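Local coordinates for protein plasmodium falciparum gamete antigen 27/25 (Plasmodium falciparum, PDB 1N81) that is a gametocyte protein essential for sexual development of the malaria parasite, of unknown molecular function, and may dimerise, at residues Val78-Ile81 / Ser82-Ile86; Val126-Lys129 / Lys130-Asn134; Pro10-Pro13 / Arg14-Lys17. All blocks are in the same frame, centred on the assembly; numbering follows the deposited sequence.

Contact 1 of 3, residues Val78-Ile81 / Ser82-Ile86; sequences VNRI and SDRLI
Arg80 and Arg84, one helical turn apart, both set CG beside the backbone N and anti to the carbonyl carbon, and then part ways further out. The Arg80 chain bends at chi3 (-61°), whereas that of Arg84 runs extended from CG to NE, and the two come to lie alongside each other, pointing the same way. The Arg84 guanidinium reaches back over the base of its neighbour, with NH1 3.7 Å from Arg80 CB, and Arg84 NH2 stands at the edge of the Arg80 group, 4.3 Å from Arg80 NE. The two planes are turned 67° against each other, so the groups are not stacked. Two positive charges this close inside the protein are accounted for by two acids: OE1 of Glu22 forms salt bridges with both Arg80 NE and Arg84 NH1, probably holding both groups in place, and Glu109 takes Arg84 NH2, while the amide oxygen of Gln168 accepts from Arg80 NH1. Ile81 supplies an apolar flank, its CG1 4.0 Å from Arg84 NH1, while its CG2 looks toward Leu85 CG at 4.4 Å. The hydroxyl of Ser82 is hydrogen-bonded to the carbonyl of Leu47. Underneath runs the backbone ladder: Ser82 N donates to Val78 O over 2.9 Å with an almost straight bond (174°), and Asp83 N, Arg84 N and Leu85 N repeat the step to Asn79 O, Arg80 O and Ile81 O. Ile81 packs on helix 50-63 and Leu85 on helix 13-35, while both arginines also touch helix 156-173. This is an i to i+4 pair on a regular alpha-helix, set in a buried charge network that ties helix 71-89 into the all-helical Pfg27 fold.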
loop_
_atom_site.group_PDB
_atom_site.type_symbol
_atom_site.label_atom_id
_atom_site.label_comp_id
_atom_site.label_asym_id
_atom_site.label_seq_id
_atom_site.Cartn_x
_atom_site.Cartn_y
_atom_site.Cartn_z
ATOM N N VAL A 78 5.206 -7.431 3.383
ATOM C CA VAL A 78 5.123 -8.772 2.799
ATOM C C VAL A 78 3.720 -9.355 3.013
ATOM O O VAL A 78 3.123 -9.914 2.082
ATOM C CB VAL A 78 6.158 -9.735 3.413
ATOM C CG1 VAL A 78 5.941 -11.159 2.850
ATOM C CG2 VAL A 78 7.574 -9.255 3.080
ATOM N N ASN A 79 3.201 -9.221 4.233
ATOM C CA ASN A 79 1.864 -9.731 4.516
ATOM C C ASN A 79 0.830 -9.100 3.600
ATOM O O ASN A 79 0.042 -9.805 2.967
ATOM C CB ASN A 79 1.438 -9.459 5.968
ATOM C CG ASN A 79 2.232 -10.260 6.972
ATOM O OD1 ASN A 79 2.715 -11.335 6.661
ATOM N ND2 ASN A 79 2.356 -9.745 8.192
ATOM N N ARG A 80 0.835 -7.769 3.531
ATOM C CA ARG A 80 -0.140 -7.059 2.697
ATOM C C ARG A 80 -0.026 -7.490 1.239
ATOM O O ARG A 80 -1.032 -7.662 0.554
ATOM C CB ARG A 80 0.029 -5.530 2.820
ATOM C CG ARG A 80 -0.595 -4.931 4.116
ATOM C CD ARG A 80 -0.606 -3.402 4.021
ATOM N NE ARG A 80 0.749 -2.856 3.890
ATOM C CZ ARG A 80 1.522 -2.537 4.919
ATOM N NH1 ARG A 80 1.059 -2.713 6.155
ATOM N NH2 ARG A 80 2.735 -2.016 4.715
ATOM N N ILE A 81 1.197 -7.680 0.765
ATOM C CA ILE A 81 1.377 -8.078 -0.619
ATOM C C ILE A 81 0.757 -9.471 -0.838
ATOM O O ILE A 81 -0.029 -9.671 -1.766
ATOM C CB ILE A 81 2.881 -8.082 -1.008
ATOM C CG1 ILE A 81 3.394 -6.632 -1.199
ATOM C CG2 ILE A 81 3.075 -8.892 -2.273
ATOM C CD1 ILE A 81 4.965 -6.523 -1.441
ATOM N N SER A 82 1.098 -10.426 0.023
ATOM C CA SER A 82 0.538 -11.763 -0.126
ATOM C C SER A 82 -0.991 -11.682 -0.076
ATOM O O SER A 82 -1.673 -12.331 -0.863
ATOM C CB SER A 82 1.055 -12.706 0.966
ATOM O OG SER A 82 0.595 -14.020 0.691
ATOM N N ASP A 83 -1.540 -10.871 0.819
ATOM C CA ASP A 83 -2.991 -10.785 0.853
ATOM C C ASP A 83 -3.581 -10.249 -0.446
ATOM O O ASP A 83 -4.651 -10.680 -0.863
ATOM C CB ASP A 83 -3.455 -9.956 2.049
ATOM C CG ASP A 83 -3.178 -10.664 3.382
ATOM O OD1 ASP A 83 -2.878 -11.886 3.360
ATOM O OD2 ASP A 83 -3.266 -10.013 4.443
ATOM N N ARG A 84 -2.881 -9.325 -1.098
ATOM C CA ARG A 84 -3.371 -8.771 -2.355
ATOM C C ARG A 84 -3.331 -9.854 -3.417
ATOM O O ARG A 84 -4.207 -9.895 -4.274
ATOM C CB ARG A 84 -2.544 -7.556 -2.814
ATOM C CG ARG A 84 -2.767 -6.274 -1.987
ATOM C CD ARG A 84 -2.001 -5.081 -2.597
ATOM N NE ARG A 84 -2.026 -3.960 -1.665
ATOM C CZ ARG A 84 -1.068 -3.685 -0.787
ATOM N NH1 ARG A 84 0.026 -4.438 -0.718
ATOM N NH2 ARG A 84 -1.231 -2.668 0.043
ATOM N N LEU A 85 -2.315 -10.722 -3.369
ATOM C CA LEU A 85 -2.209 -11.806 -4.357
ATOM C C LEU A 85 -3.468 -12.688 -4.275
ATOM O O LEU A 85 -4.103 -12.994 -5.289
ATOM C CB LEU A 85 -0.975 -12.665 -4.082
ATOM C CG LEU A 85 0.369 -11.916 -4.052
ATOM C CD1 LEU A 85 1.488 -12.912 -3.871
ATOM C CD2 LEU A 85 0.571 -11.121 -5.310
ATOM N N ILE A 86 -3.820 -13.079 -3.055
ATOM C CA ILE A 86 -4.994 -13.920 -2.821
ATOM C C ILE A 86 -6.304 -13.173 -3.129
ATOM O O ILE A 86 -7.245 -13.760 -3.639
ATOM C CB ILE A 86 -4.974 -14.459 -1.374
ATOM C CG1 ILE A 86 -3.865 -15.519 -1.273
ATOM C CG2 ILE A 86 -6.325 -15.023 -0.985
ATOM C CD1 ILE A 86 -3.649 -16.050 0.112
#

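Contact 2 of 3, residues Val126-Lys129 / Lys130-Asn134; sequences VKEK and KRIMN
Glu128 and Arg131, three residues apart, are joined by a side-on salt bridge that depends on a bend in each chain. Both place CG anti to the backbone N; Glu128 then folds at chi2 (60°) and Arg131 at chi3 (73°), which brings the two ends level, pointing the same way. Arg131 NE donates a hydrogen bond to Glu128 OE1 (2.8 Å), on the syn side though tilted out of the carboxylate plane, and Arg131 NH2 donates to Glu128 OE2 (3.0 Å), which it meets from above that plane. Both oxygens lie near the guanidinium plane, yet the two flat groups are twisted 42° apart. The remaining guanidinium nitrogen, Arg131 NH1, forms a salt bridge with Asp135. This i to i+3 ion pair lies on the outward side of the short helix 126-133, whose other side packs against helices 96-122 and 156-173. Ile132 crosses Glu128 on the way inward: its CD1 is 4.1 Å from Glu128 CG. Lys129, extended until a final bend at chi4, lies buried, with NZ held by the carbonyls of Ala123 and Val120. One turn on, Met133 CG rests 3.2 Å from Lys129 O, and its chain runs on extended.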
loop_
_atom_site.group_PDB
_atom_site.type_symbol
_atom_site.label_atom_id
_atom_site.label_comp_id
_atom_site.label_asym_id
_atom_site.label_seq_id
_atom_site.Cartn_x
_atom_site.Cartn_y
_atom_site.Cartn_z
ATOM N N VAL A 126 -2.180 13.822 18.144
ATOM C CA VAL A 126 -1.821 12.478 17.705
ATOM C C VAL A 126 -3.067 11.599 17.740
ATOM O O VAL A 126 -3.187 10.643 16.973
ATOM C CB VAL A 126 -0.735 11.864 18.617
ATOM C CG1 VAL A 126 -0.531 10.407 18.307
ATOM C CG2 VAL A 126 0.565 12.593 18.414
ATOM N N LYS A 127 -4.000 11.940 18.628
ATOM C CA LYS A 127 -5.230 11.179 18.764
ATOM C C LYS A 127 -6.096 11.323 17.524
ATOM O O LYS A 127 -6.726 10.367 17.098
ATOM C CB LYS A 127 -6.040 11.654 19.968
ATOM C CG LYS A 127 -7.276 10.824 20.207
ATOM C CD LYS A 127 -8.150 11.452 21.265
ATOM C CE LYS A 127 -9.408 10.640 21.460
ATOM N NZ LYS A 127 -10.385 11.352 22.327
ATOM N N GLU A 128 -6.147 12.536 16.983
ATOM C CA GLU A 128 -6.933 12.817 15.793
ATOM C C GLU A 128 -6.221 12.155 14.587
ATOM O O GLU A 128 -6.875 11.602 13.707
ATOM C CB GLU A 128 -7.077 14.341 15.642
ATOM C CG GLU A 128 -7.795 14.838 14.375
ATOM C CD GLU A 128 -9.217 14.328 14.241
ATOM O OE1 GLU A 128 -9.659 13.513 15.087
ATOM O OE2 GLU A 128 -9.895 14.739 13.269
ATOM N N LYS A 129 -4.891 12.177 14.573
ATOM C CA LYS A 129 -4.144 11.547 13.497
ATOM C C LYS A 129 -4.515 10.064 13.449
ATOM O O LYS A 129 -4.739 9.493 12.378
ATOM C CB LYS A 129 -2.637 11.692 13.712
ATOM C CG LYS A 129 -2.130 13.099 13.601
ATOM C CD LYS A 129 -0.635 13.086 13.679
ATOM C CE LYS A 129 -0.072 14.508 13.742
ATOM N NZ LYS A 129 -0.368 15.329 12.525
ATOM N N LYS A 130 -4.608 9.441 14.619
ATOM C CA LYS A 130 -4.952 8.030 14.675
ATOM C C LYS A 130 -6.394 7.804 14.220
ATOM O O LYS A 130 -6.667 6.866 13.446
ATOM C CB LYS A 130 -4.727 7.465 16.090
ATOM C CG LYS A 130 -5.198 6.024 16.271
ATOM C CD LYS A 130 -4.875 5.469 17.668
ATOM C CE LYS A 130 -5.206 3.963 17.751
ATOM N NZ LYS A 130 -4.580 3.253 18.918
ATOM N N ARG A 131 -7.315 8.646 14.688
ATOM C CA ARG A 131 -8.701 8.508 14.274
ATOM C C ARG A 131 -8.774 8.569 12.717
ATOM O O ARG A 131 -9.456 7.751 12.065
ATOM C CB ARG A 131 -9.545 9.629 14.832
ATOM C CG ARG A 131 -11.012 9.455 14.481
ATOM C CD ARG A 131 -11.797 10.722 14.778
ATOM N NE ARG A 131 -11.532 11.795 13.817
ATOM C CZ ARG A 131 -11.883 11.758 12.527
ATOM N NH1 ARG A 131 -12.527 10.702 12.023
ATOM N NH2 ARG A 131 -11.575 12.771 11.733
ATOM N N ILE A 132 -8.057 9.526 12.128
ATOM C CA ILE A 132 -8.071 9.684 10.674
ATOM C C ILE A 132 -7.558 8.422 9.978
ATOM O O ILE A 132 -8.191 7.948 9.046
ATOM C CB ILE A 132 -7.266 10.946 10.232
ATOM C CG1 ILE A 132 -7.993 12.200 10.712
ATOM C CG2 ILE A 132 -7.170 11.023 8.683
ATOM C CD1 ILE A 132 -7.173 13.493 10.593
ATOM N N MET A 133 -6.452 7.858 10.466
ATOM C CA MET A 133 -5.886 6.641 9.882
ATOM C C MET A 133 -6.909 5.504 9.827
ATOM O O MET A 133 -6.895 4.666 8.908
ATOM C CB MET A 133 -4.684 6.168 10.693
ATOM C CG MET A 133 -3.494 7.086 10.619
ATOM S SD MET A 133 -2.101 6.411 11.541
ATOM C CE MET A 133 -0.827 7.555 11.111
ATOM N N ASN A 134 -7.813 5.505 10.802
ATOM C CA ASN A 134 -8.836 4.474 10.912
ATOM C C ASN A 134 -10.193 4.925 10.381
ATOM O O ASN A 134 -11.149 4.166 10.447
ATOM C CB ASN A 134 -9.000 4.041 12.403
ATOM C CG ASN A 134 -7.762 3.313 12.956
ATOM O OD1 ASN A 134 -7.351 2.308 12.417
ATOM N ND2 ASN A 134 -7.184 3.825 14.046
#

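Contact 3 of 3, residues Pro10-Pro13 / Arg14-Lys17; sequences PLSP and RIRK
Ser12 meets Arg14 and Ile15 at the first turn of helix 13-35, as its N-cap. Pro13, in the first turn, has no N-H to offer and so leaves no amide needing a partner there. The Ser12 OG, placed anti to the backbone N (chi1 158°), swings back over the helix start. Arg14 N lies 3.0 Å from Ser12 OG, but the angle at the hydrogen is only 127°, so the bond is weak. Arg14 CB sits against the same oxygen at 3.4 Å, while the rest of the chain leads away, extended from CG to NE. Its guanidinium is held elsewhere, by the carbonyls of Val173 and Leu68. Ile15 N aims more squarely at Ser12 OG, although at 3.4 Å this bond too is weak; the hydroxyl thus shares its reach between the first two amides after Pro13. Ile15 also packs on both residues of the lead-in: its CG1 touches Ser12 CB at 3.9 Å, and its CG2 meets Leu11 CD1 at 4.0 Å, the two side chains crossing at about a right angle. Arg16 N donates to Ser12 O over 3.1 Å with a nearly straight bond, the first regular helical link of the turn. Arg16 CB packs against the other branch of Leu11, whose CD2 is 4.0 Å away, so the leucine straddles the turn with one methyl on Ile15 and one on Arg16. Lys17 N binds Pro13 O over 2.9 Å, and the aliphatic start of the lysine, CG and CD, runs past that carbonyl. Leu11 packs against Glu114, Ser117 and Ile118 of helix 96-122; Ile15 is buried between that helix, at Ser117, and helix 156-173, at Phe169 and Val173, and Lys17 reaches Tyr66 in a loop.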
loop_
_atom_site.group_PDB
_atom_site.type_symbol
_atom_site.label_atom_id
_atom_site.label_comp_id
_atom_site.label_asym_id
_atom_site.label_seq_id
_atom_site.Cartn_x
_atom_site.Cartn_y
_atom_site.Cartn_z
ATOM N N PRO A 10 3.570 19.084 1.112
ATOM C CA PRO A 10 4.602 18.117 0.753
ATOM C C PRO A 10 4.230 16.726 1.270
ATOM O O PRO A 10 4.499 16.407 2.432
ATOM C CB PRO A 10 5.851 18.667 1.440
ATOM C CG PRO A 10 5.608 20.153 1.448
ATOM C CD PRO A 10 4.146 20.231 1.841
ATOM N N LEU A 11 3.553 15.934 0.438
ATOM C CA LEU A 11 3.231 14.553 0.798
ATOM C C LEU A 11 4.532 14.063 1.462
ATOM O O LEU A 11 5.611 14.382 0.966
ATOM C CB LEU A 11 2.988 13.738 -0.482
ATOM C CG LEU A 11 2.969 12.205 -0.397
ATOM C CD1 LEU A 11 1.674 11.755 0.260
ATOM C CD2 LEU A 11 3.070 11.593 -1.773
ATOM N N SER A 12 4.461 13.327 2.570
ATOM C CA SER A 12 5.695 12.836 3.188
ATOM C C SER A 12 6.526 11.998 2.211
ATOM O O SER A 12 5.996 11.079 1.582
ATOM C CB SER A 12 5.375 11.970 4.409
ATOM O OG SER A 12 6.482 11.125 4.675
ATOM N N PRO A 13 7.840 12.284 2.076
ATOM C CA PRO A 13 8.629 11.478 1.142
ATOM C C PRO A 13 8.678 10.017 1.590
ATOM O O PRO A 13 8.848 9.123 0.755
ATOM C CB PRO A 13 10.011 12.135 1.175
ATOM C CG PRO A 13 9.669 13.582 1.467
ATOM C CD PRO A 13 8.615 13.445 2.551
ATOM N N ARG A 14 8.537 9.776 2.897
ATOM C CA ARG A 14 8.548 8.399 3.404
ATOM C C ARG A 14 7.332 7.605 2.881
ATOM O O ARG A 14 7.462 6.435 2.508
ATOM C CB ARG A 14 8.503 8.352 4.928
ATOM C CG ARG A 14 8.662 6.927 5.387
ATOM C CD ARG A 14 8.552 6.745 6.894
ATOM N NE ARG A 14 9.385 5.608 7.188
ATOM C CZ ARG A 14 8.964 4.520 7.782
ATOM N NH1 ARG A 14 7.707 4.431 8.170
ATOM N NH2 ARG A 14 9.785 3.505 7.932
ATOM N N ILE A 15 6.171 8.249 2.869
ATOM C CA ILE A 15 4.946 7.630 2.355
ATOM C C ILE A 15 5.161 7.322 0.870
ATOM O O ILE A 15 4.911 6.211 0.397
ATOM C CB ILE A 15 3.765 8.587 2.493
ATOM C CG1 ILE A 15 3.346 8.676 3.966
ATOM C CG2 ILE A 15 2.595 8.114 1.636
ATOM C CD1 ILE A 15 2.636 7.427 4.467
ATOM N N ARG A 16 5.673 8.312 0.149
ATOM C CA ARG A 16 5.918 8.173 -1.288
ATOM C C ARG A 16 6.849 7.004 -1.600
ATOM O O ARG A 16 6.555 6.197 -2.491
ATOM C CB ARG A 16 6.477 9.504 -1.826
ATOM C CG ARG A 16 6.843 9.576 -3.295
ATOM C CD ARG A 16 7.164 11.044 -3.641
ATOM N NE ARG A 16 7.443 11.272 -5.062
ATOM C CZ ARG A 16 7.370 12.459 -5.661
ATOM N NH1 ARG A 16 7.023 13.537 -4.966
ATOM N NH2 ARG A 16 7.640 12.569 -6.956
ATOM N N LYS A 17 7.968 6.902 -0.874
ATOM C CA LYS A 17 8.903 5.804 -1.115
ATOM C C LYS A 17 8.422 4.428 -0.643
ATOM O O LYS A 17 8.528 3.441 -1.385
ATOM C CB LYS A 17 10.276 6.095 -0.493
ATOM C CG LYS A 17 11.017 7.247 -1.195
ATOM C CD LYS A 17 12.254 7.663 -0.431
ATOM C CE LYS A 17 12.932 8.866 -1.059
ATOM N NZ LYS A 17 14.006 9.374 -0.159
#

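The three contacts are local turns on three different helices, and none touches another: contacts 1 and 2 have centres about 25 Å apart, contacts 1 and 3 about 22 Å, contacts 2 and 3 about 18 Å. Contacts 1 and 3 lie on opposite sides of the chain's centre, yet helix 13-35 links them, since the helix capped in contact 3 also carries Glu22, the acid shared by both arginines of contact 1. Helix 156-173 is common to all three: Arg80, Ile15 and Met133 each pack on it, Arg80 and Ile15 both against Phe169. Helix 96-122 likewise meets each contact, through Glu109 in contact 1, Val120 in contact 2 and Ser117 in contact 3.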